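Local coordinates for 1,4-dihydroxy-6-naphtoate synthase (Archaeoglobus fulgidus, PDB 1ZBM), which probably converts cyclic dehypoxanthine futalosine into 1,4-dihydroxy-6-naphthoate, releasing dihydroxyacetone, in the biosynthesis of menaquinone, at residues 99-103 with 104-108; 190-193 with 194-198; 138-142 with 143-147; 117-120 with 121-125. All blocks are in the same frame, centred on the assembly; numbering follows the deposited sequence.

Interaction 1 of 4, residues 99-103 with 104-108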
# COMPACT_ATOMS: atom_id res chain seq x y z
N ILE A 99 -17.42 -10.39 16.29
CA ILE A 99 -17.74 -9.30 17.21
C ILE A 99 -18.26 -8.14 16.39
O ILE A 99 -18.25 -8.20 15.17
CB ILE A 99 -16.50 -8.84 18.02
CG1 ILE A 99 -15.27 -8.75 17.12
CG2 ILE A 99 -16.25 -9.79 19.18
CD1 ILE A 99 -14.01 -8.38 17.86
N SER A 100 -18.72 -7.07 17.05
CA SER A 100 -19.24 -5.93 16.32
C SER A 100 -18.20 -4.85 16.03
O SER A 100 -18.33 -4.10 15.06
CB SER A 100 -20.42 -5.30 17.08
OG SER A 100 -19.98 -4.65 18.27
N LEU A 101 -17.16 -4.78 16.87
CA LEU A 101 -16.08 -3.80 16.72
C LEU A 101 -16.35 -2.45 17.36
O LEU A 101 -15.42 -1.69 17.65
CB LEU A 101 -15.71 -3.59 15.25
CG LEU A 101 -14.93 -4.70 14.52
CD1 LEU A 101 -14.66 -4.28 13.07
CD2 LEU A 101 -13.63 -4.96 15.24
N ASP A 102 -17.62 -2.13 17.59
CA ASP A 102 -17.96 -0.84 18.21
C ASP A 102 -17.50 -0.80 19.67
O ASP A 102 -17.85 -1.67 20.47
CB ASP A 102 -19.47 -0.59 18.10
CG ASP A 102 -19.92 -0.40 16.65
OD1 ASP A 102 -19.99 -1.40 15.91
OD2 ASP A 102 -20.18 0.76 16.25
N GLY A 103 -16.71 0.22 19.99
CA GLY A 103 -16.20 0.36 21.35
C GLY A 103 -14.99 -0.52 21.62
O GLY A 103 -14.33 -0.38 22.65
N LYS A 104 -14.68 -1.42 20.69
CA LYS A 104 -13.56 -2.34 20.84
C LYS A 104 -12.18 -1.71 20.62
O LYS A 104 -12.05 -0.62 20.04
CB LYS A 104 -13.73 -3.51 19.88
CG LYS A 104 -14.99 -4.34 20.11
CD LYS A 104 -15.00 -4.99 21.49
CE LYS A 104 -16.13 -6.00 21.61
NZ LYS A 104 -17.45 -5.40 21.27
N ARG A 105 -11.14 -2.40 21.10
CA ARG A 105 -9.77 -1.93 20.95
C ARG A 105 -9.14 -2.65 19.76
O ARG A 105 -8.92 -3.85 19.81
CB ARG A 105 -8.98 -2.18 22.24
CG ARG A 105 -9.45 -1.31 23.39
CD ARG A 105 -8.81 -1.66 24.73
NE ARG A 105 -7.35 -1.58 24.69
CZ ARG A 105 -6.55 -2.62 24.45
NH1 ARG A 105 -7.08 -3.82 24.23
NH2 ARG A 105 -5.24 -2.45 24.43
N ILE A 106 -8.87 -1.91 18.68
CA ILE A 106 -8.31 -2.51 17.48
C ILE A 106 -6.89 -2.08 17.16
O ILE A 106 -6.60 -0.87 17.05
CB ILE A 106 -9.17 -2.20 16.23
CG1 ILE A 106 -10.65 -2.44 16.54
CG2 ILE A 106 -8.72 -3.07 15.07
CD1 ILE A 106 -11.59 -2.03 15.42
N ALA A 107 -6.00 -3.06 17.02
CA ALA A 107 -4.61 -2.79 16.69
C ALA A 107 -4.55 -2.32 15.23
O ALA A 107 -5.17 -2.93 14.36
CB ALA A 107 -3.75 -4.05 16.87
N VAL A 108 -3.82 -1.24 14.99
CA VAL A 108 -3.67 -0.66 13.65
C VAL A 108 -2.20 -0.48 13.32
O VAL A 108 -1.42 -0.01 14.16
CB VAL A 108 -4.36 0.71 13.55
CG1 VAL A 108 -5.87 0.54 13.64
CG2 VAL A 108 -3.85 1.61 14.67
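L101 and I106 meet through their branch ends, CD2 of L101 lying 3.6 Å from CD1 of I106, with the two side chains crossing at about a right angle. On the I106 side the touching atom is carried by the CG1 branch, which runs anti to the carbonyl carbon (chi1 -46°). K104 contributes its aliphatic part: CG packs 3.6 Å from L101 CA, and CB approaches the L101 carbonyl oxygen to 3.3 Å. Bends at chi2 and chi4 turn the lysine chain back along the loop, where NZ comes to 3.8 Å from D102 O and 4.0 Å from S100 OG, neither counting as a hydrogen bond. What brings these side chains together is a type II beta turn from L101 to K104, closed by K104 N donating to L101 O over 3.1 Å. The donor stands well above the carbonyl plane, 59° out of it, and the hydrogen bond is moderately bent. G103 takes the third position of the turn, where its positive phi of 81° is readily adopted by glycine. The turn delivers the chain into strand 105-108, whose backbone is bonded to D146 at R105 and to E127 and V129 at I106. A147 touches both L101 and I106, and V166 and L167 of strand 164-168 press on the leucine as well, while the guanidinium NH1 of R105 turns elsewhere, to the backbone oxygen of E144.

Interaction 2 of 4, residues 190-193 with 194-198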
# COMPACT_ATOMS: atom_id res chain seq x y z
N ARG A 190 7.17 17.35 -6.37
CA ARG A 190 6.83 18.27 -7.44
C ARG A 190 7.96 19.17 -7.95
O ARG A 190 7.84 19.78 -9.01
CB ARG A 190 5.64 19.14 -7.01
CG ARG A 190 4.33 18.38 -6.80
CD ARG A 190 3.27 19.30 -6.20
NE ARG A 190 2.00 18.62 -5.91
CZ ARG A 190 1.11 18.28 -6.83
NH1 ARG A 190 1.33 18.54 -8.11
NH2 ARG A 190 -0.01 17.68 -6.45
N ASP A 191 9.06 19.24 -7.20
CA ASP A 191 10.19 20.08 -7.60
C ASP A 191 11.16 19.43 -8.59
O ASP A 191 12.15 20.05 -8.99
CB ASP A 191 10.98 20.53 -6.37
CG ASP A 191 11.80 19.40 -5.78
OD1 ASP A 191 11.20 18.46 -5.23
OD2 ASP A 191 13.04 19.46 -5.87
N LEU A 192 10.89 18.19 -8.98
CA LEU A 192 11.76 17.50 -9.93
C LEU A 192 11.42 17.93 -11.35
O LEU A 192 10.26 18.21 -11.65
CB LEU A 192 11.57 15.99 -9.81
CG LEU A 192 11.79 15.39 -8.42
CD1 LEU A 192 11.61 13.89 -8.50
CD2 LEU A 192 13.20 15.74 -7.92
N SER A 193 12.42 17.96 -12.21
CA SER A 193 12.22 18.38 -13.59
C SER A 193 11.29 17.45 -14.37
O SER A 193 11.08 16.30 -14.00
CB SER A 193 13.56 18.47 -14.32
OG SER A 193 14.11 17.18 -14.54
N VAL A 194 10.75 17.97 -15.46
CA VAL A 194 9.85 17.20 -16.32
C VAL A 194 10.65 16.01 -16.85
O VAL A 194 10.12 14.90 -17.01
CB VAL A 194 9.33 18.08 -17.49
CG1 VAL A 194 8.53 17.23 -18.46
CG2 VAL A 194 8.46 19.20 -16.93
N GLU A 195 11.93 16.25 -17.09
CA GLU A 195 12.86 15.24 -17.61
C GLU A 195 12.90 14.03 -16.67
O GLU A 195 12.68 12.89 -17.08
CB GLU A 195 14.25 15.87 -17.71
CG GLU A 195 15.16 15.33 -18.79
CD GLU A 195 16.38 16.22 -18.98
OE1 GLU A 195 17.13 16.44 -18.00
OE2 GLU A 195 16.59 16.72 -20.12
N VAL A 196 13.19 14.29 -15.39
CA VAL A 196 13.25 13.24 -14.39
C VAL A 196 11.88 12.59 -14.19
O VAL A 196 11.79 11.37 -14.00
CB VAL A 196 13.77 13.79 -13.04
CG1 VAL A 196 13.66 12.71 -11.95
CG2 VAL A 196 15.22 14.23 -13.18
N GLN A 197 10.82 13.38 -14.24
CA GLN A 197 9.48 12.83 -14.06
C GLN A 197 9.15 11.79 -15.12
O GLN A 197 8.72 10.67 -14.80
CB GLN A 197 8.42 13.93 -14.11
CG GLN A 197 8.43 14.89 -12.95
CD GLN A 197 7.42 16.02 -13.15
OE1 GLN A 197 6.24 15.76 -13.40
NE2 GLN A 197 7.88 17.27 -13.03
N GLU A 198 9.35 12.13 -16.39
CA GLU A 198 9.03 11.21 -17.47
C GLU A 198 9.94 9.99 -17.48
O GLU A 198 9.49 8.87 -17.69
CB GLU A 198 9.13 11.92 -18.82
CG GLU A 198 8.41 11.18 -19.95
CD GLU A 198 6.90 11.27 -19.86
OE1 GLU A 198 6.21 10.23 -20.03
OE2 GLU A 198 6.38 12.40 -19.63
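L192 engages the following helix twice, by its side chain and by its carbonyl. CD1 of L192 makes a light apolar contact with V196 CG1 at 4.2 Å, while the backbone oxygen accepts from Q197 NE2 at 2.9 Å. That donor lies 34° off the carbonyl plane, and the glutamine chain, extended beyond CG, carries its amide back to the loop. The other end of the same amide, OE1, is held by NH2 of R77, so both polar atoms of the group are engaged, which should restrict its rotation. Replacing Q197 by an alanine removes the amide, and the L192 carbonyl and the R77 guanidinium would probably each lose this partner, with the loop less firmly tied to the helix. Next comes S193, whose OG sits between its own backbone N and carbonyl carbon (chi1 71°), facing the helix start. This OG accepts from V196 N at 3.1 Å in a nearly straight bond, with V196 CG2 and E195 CB packed against it. The S193 carbonyl receives Q197 N at 2.9 Å, opening the regular helical bonding. A serine whose hydroxyl takes up an N-H of the first turn in this way is a classic N-cap, here starting helix 194-213.

Interaction 3 of 4, residues 138-142 with 143-147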
# COMPACT_ATOMS: atom_id res chain seq x y z
N GLN A 138 -0.06 -11.45 16.53
CA GLN A 138 0.23 -11.96 17.86
C GLN A 138 -0.73 -11.32 18.88
O GLN A 138 -1.37 -12.02 19.66
CB GLN A 138 1.69 -11.68 18.22
CG GLN A 138 2.17 -12.37 19.49
CD GLN A 138 3.63 -12.09 19.81
OE1 GLN A 138 3.97 -11.70 20.93
NE2 GLN A 138 4.50 -12.28 18.82
N ALA A 139 -0.85 -9.99 18.86
CA ALA A 139 -1.72 -9.28 19.81
C ALA A 139 -3.16 -9.78 19.81
O ALA A 139 -3.82 -9.80 20.85
CB ALA A 139 -1.70 -7.78 19.53
N VAL A 140 -3.65 -10.19 18.65
CA VAL A 140 -5.02 -10.67 18.57
C VAL A 140 -5.17 -12.06 19.17
O VAL A 140 -6.05 -12.31 20.01
CB VAL A 140 -5.50 -10.68 17.13
CG1 VAL A 140 -6.91 -11.23 17.06
CG2 VAL A 140 -5.43 -9.27 16.58
N LEU A 141 -4.29 -12.96 18.75
CA LEU A 141 -4.29 -14.34 19.24
C LEU A 141 -4.10 -14.38 20.75
O LEU A 141 -4.70 -15.20 21.43
CB LEU A 141 -3.17 -15.14 18.56
CG LEU A 141 -3.32 -15.52 17.07
CD1 LEU A 141 -2.04 -16.20 16.56
CD2 LEU A 141 -4.50 -16.46 16.92
N ASP A 142 -3.26 -13.49 21.28
CA ASP A 142 -3.02 -13.47 22.72
C ASP A 142 -3.98 -12.53 23.45
O ASP A 142 -3.76 -12.19 24.61
CB ASP A 142 -1.56 -13.09 23.02
CG ASP A 142 -0.57 -14.22 22.72
OD1 ASP A 142 -1.01 -15.31 22.29
OD2 ASP A 142 0.65 -14.02 22.92
N GLU A 143 -5.04 -12.11 22.76
CA GLU A 143 -6.08 -11.24 23.33
C GLU A 143 -5.56 -9.96 23.99
O GLU A 143 -6.08 -9.51 25.02
CB GLU A 143 -6.94 -12.05 24.30
CG GLU A 143 -7.48 -13.33 23.66
CD GLU A 143 -8.51 -14.09 24.51
OE1 GLU A 143 -8.87 -15.22 24.12
OE2 GLU A 143 -8.96 -13.55 25.54
N GLU A 144 -4.54 -9.38 23.38
CA GLU A 144 -3.95 -8.14 23.86
C GLU A 144 -4.90 -7.02 23.40
O GLU A 144 -4.97 -5.95 24.00
CB GLU A 144 -2.59 -7.99 23.20
CG GLU A 144 -1.73 -6.85 23.68
CD GLU A 144 -0.38 -6.88 23.00
OE1 GLU A 144 0.29 -7.94 23.08
OE2 GLU A 144 -0.00 -5.86 22.37
N VAL A 145 -5.64 -7.32 22.34
CA VAL A 145 -6.61 -6.40 21.78
C VAL A 145 -7.85 -7.20 21.35
O VAL A 145 -7.85 -8.43 21.43
CB VAL A 145 -6.02 -5.64 20.56
CG1 VAL A 145 -4.84 -4.79 21.00
CG2 VAL A 145 -5.57 -6.64 19.48
N ASP A 146 -8.91 -6.53 20.91
CA ASP A 146 -10.10 -7.27 20.48
C ASP A 146 -9.98 -7.64 19.01
O ASP A 146 -10.48 -8.69 18.59
CB ASP A 146 -11.36 -6.43 20.67
CG ASP A 146 -11.59 -6.05 22.13
OD1 ASP A 146 -11.11 -4.98 22.54
OD2 ASP A 146 -12.24 -6.83 22.85
N ALA A 147 -9.34 -6.78 18.23
CA ALA A 147 -9.19 -7.03 16.81
C ALA A 147 -7.96 -6.37 16.22
O ALA A 147 -7.35 -5.52 16.86
CB ALA A 147 -10.44 -6.57 16.07
O HOH W 1 -8.37 -11.09 20.60
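E143 turns the chain into a left-handed backbone conformation (phi 52°), uncommon for a residue other than glycine, as its N donates to V140 O at 2.9 Å. The next N-H, that of E144, reaches back to A139 O over 2.7 Å, nearly along the C=O axis, and V145 N adds a weak bond to the same oxygen. Together the E143 and E144 bonds define a Schellman motif, with E143 as its C-prime residue, and they end helix 136-141. The E144 side chain, extended with CG anti to the backbone N, lies alongside A139: CB is 3.8 Å from the alanine CB, and the carboxylate carbon passes equally near. Its OE1 is salt-bridged to NH2 of R135, so a glycine in place of E144 would probably leave that arginine without this charged mate and uncover A139 CB. E143 OE1 forms a salt bridge with NZ of K96, which also donates to L141 O. Further on, V140 CG2 meets V145 CG2 at 3.9 Å, the two valines crossing at about a right angle. A water donates to V140 O at 2.7 Å and to V145 O at 2.8 Å, tying the last turn of the helix to the chain on its way into strand 147-150.

Interaction 4 of 4, residues 117-120 with 121-125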
# COMPACT_ATOMS: atom_id res chain seq x y z
N LEU A 117 -7.95 4.93 7.51
CA LEU A 117 -8.96 5.88 7.09
C LEU A 117 -10.28 5.13 6.86
O LEU A 117 -11.34 5.55 7.34
CB LEU A 117 -8.52 6.59 5.80
CG LEU A 117 -9.51 7.59 5.18
CD1 LEU A 117 -9.88 8.66 6.20
CD2 LEU A 117 -8.89 8.22 3.94
N LEU A 118 -10.20 4.01 6.14
CA LEU A 118 -11.39 3.18 5.87
C LEU A 118 -12.06 2.71 7.17
O LEU A 118 -13.28 2.80 7.32
CB LEU A 118 -11.02 1.97 5.01
CG LEU A 118 -10.70 2.23 3.54
CD1 LEU A 118 -10.04 1.00 2.90
CD2 LEU A 118 -11.97 2.59 2.82
N LEU A 119 -11.26 2.20 8.10
CA LEU A 119 -11.79 1.73 9.37
C LEU A 119 -12.50 2.87 10.08
O LEU A 119 -13.64 2.72 10.54
CB LEU A 119 -10.66 1.18 10.25
CG LEU A 119 -11.02 0.65 11.65
CD1 LEU A 119 -12.00 -0.50 11.53
CD2 LEU A 119 -9.76 0.20 12.39
N LYS A 120 -11.84 4.03 10.16
CA LYS A 120 -12.41 5.21 10.80
C LYS A 120 -13.71 5.67 10.13
O LYS A 120 -14.48 6.41 10.73
CB LYS A 120 -11.38 6.34 10.80
CG LYS A 120 -10.16 6.05 11.70
CD LYS A 120 -8.91 6.78 11.23
CE LYS A 120 -9.09 8.28 11.30
NZ LYS A 120 -8.00 8.98 10.56
N LEU A 121 -13.94 5.23 8.89
CA LEU A 121 -15.16 5.59 8.17
C LEU A 121 -16.25 4.54 8.38
O LEU A 121 -17.42 4.86 8.34
CB LEU A 121 -14.88 5.70 6.67
CG LEU A 121 -14.13 6.93 6.17
CD1 LEU A 121 -13.71 6.68 4.74
CD2 LEU A 121 -15.02 8.17 6.26
N ALA A 122 -15.85 3.29 8.57
CA ALA A 122 -16.82 2.22 8.76
C ALA A 122 -17.27 2.10 10.21
O ALA A 122 -18.42 1.76 10.47
CB ALA A 122 -16.22 0.89 8.28
N VAL A 123 -16.37 2.38 11.15
CA VAL A 123 -16.65 2.31 12.59
C VAL A 123 -16.24 3.67 13.16
O VAL A 123 -15.06 3.94 13.34
CB VAL A 123 -15.81 1.20 13.27
CG1 VAL A 123 -16.35 0.90 14.66
CG2 VAL A 123 -15.81 -0.05 12.41
N GLU A 124 -17.23 4.53 13.42
CA GLU A 124 -16.95 5.87 13.92
C GLU A 124 -16.77 5.99 15.42
O GLU A 124 -16.88 7.08 15.98
CB GLU A 124 -18.04 6.83 13.45
CG GLU A 124 -19.43 6.24 13.48
CD GLU A 124 -20.40 7.09 12.69
OE1 GLU A 124 -20.09 7.38 11.51
OE2 GLU A 124 -21.45 7.46 13.25
N ASP A 125 -16.48 4.87 16.07
CA ASP A 125 -16.29 4.88 17.51
C ASP A 125 -15.62 3.61 18.01
O ASP A 125 -16.28 2.61 18.26
CB ASP A 125 -17.63 5.09 18.22
CG ASP A 125 -17.76 6.49 18.80
OD1 ASP A 125 -18.90 6.91 19.10
OD2 ASP A 125 -16.71 7.17 18.97
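The last turn of helix 114-122, the helical element of a beta-alpha-beta unit between strands 105-108 and 127-130, is where L117 to L119 meet L121 to V123. L118 O is gripped by two donors. A122 N reaches L118 O at 2.9 Å in the usual helical manner, whereas L121 N, at 3.0 Å, stands far above the carbonyl plane. This mixture of bonds to the third and fourth residue back marks a helix tightening toward its end. L119 O then takes V123 N at 2.8 Å, a straight bond of 165°, along with a weak one from A122 N, and V123 is the first residue to leave helical backbone angles. The L121 side chain lies against a carbonyl of the turn before it: CG is 3.3 Å from L117 O, and the leucine's CD1 packs 4.3 Å from L117 CG. Where the chain departs, L119 CD1 and V123 CG2 touch at 3.9 Å, the two side chains lying side by side and pointing the same way. With CG1 of V123 anti to the backbone N (chi1 -165°), CG2 is left beside that N, on the side of L119. L119 and V123 face L167 of strand 164-168, while L118, L121 and A122 rest on W172 of helix 169-174; L117 and K120 touch H67 of helix 66-69, and L269 covers L117, K120 and L121.

In the fold
Interactions 1, 3 and 4 belong to one lobe of a two-lobed fold related to the periplasmic binding proteins, with interaction 1 in the middle. Its centre lies about 11 Å from that of interaction 3, where A107 N and A147 O, 2.8 Å apart, probably bond between neighbouring parallel strands. Toward interaction 4, whose centre is about 10 Å from its own, G103 N and D125 O make a similar probable bond. Interactions 3 and 4 do not touch, their nearest atoms about 8 Å apart. The predicted substrate site adjoins interaction 4: the side chains of T114 and L118 are about 4 Å apart. Interaction 2 belongs to the other lobe, centre to centre about 43 Å from interaction 1.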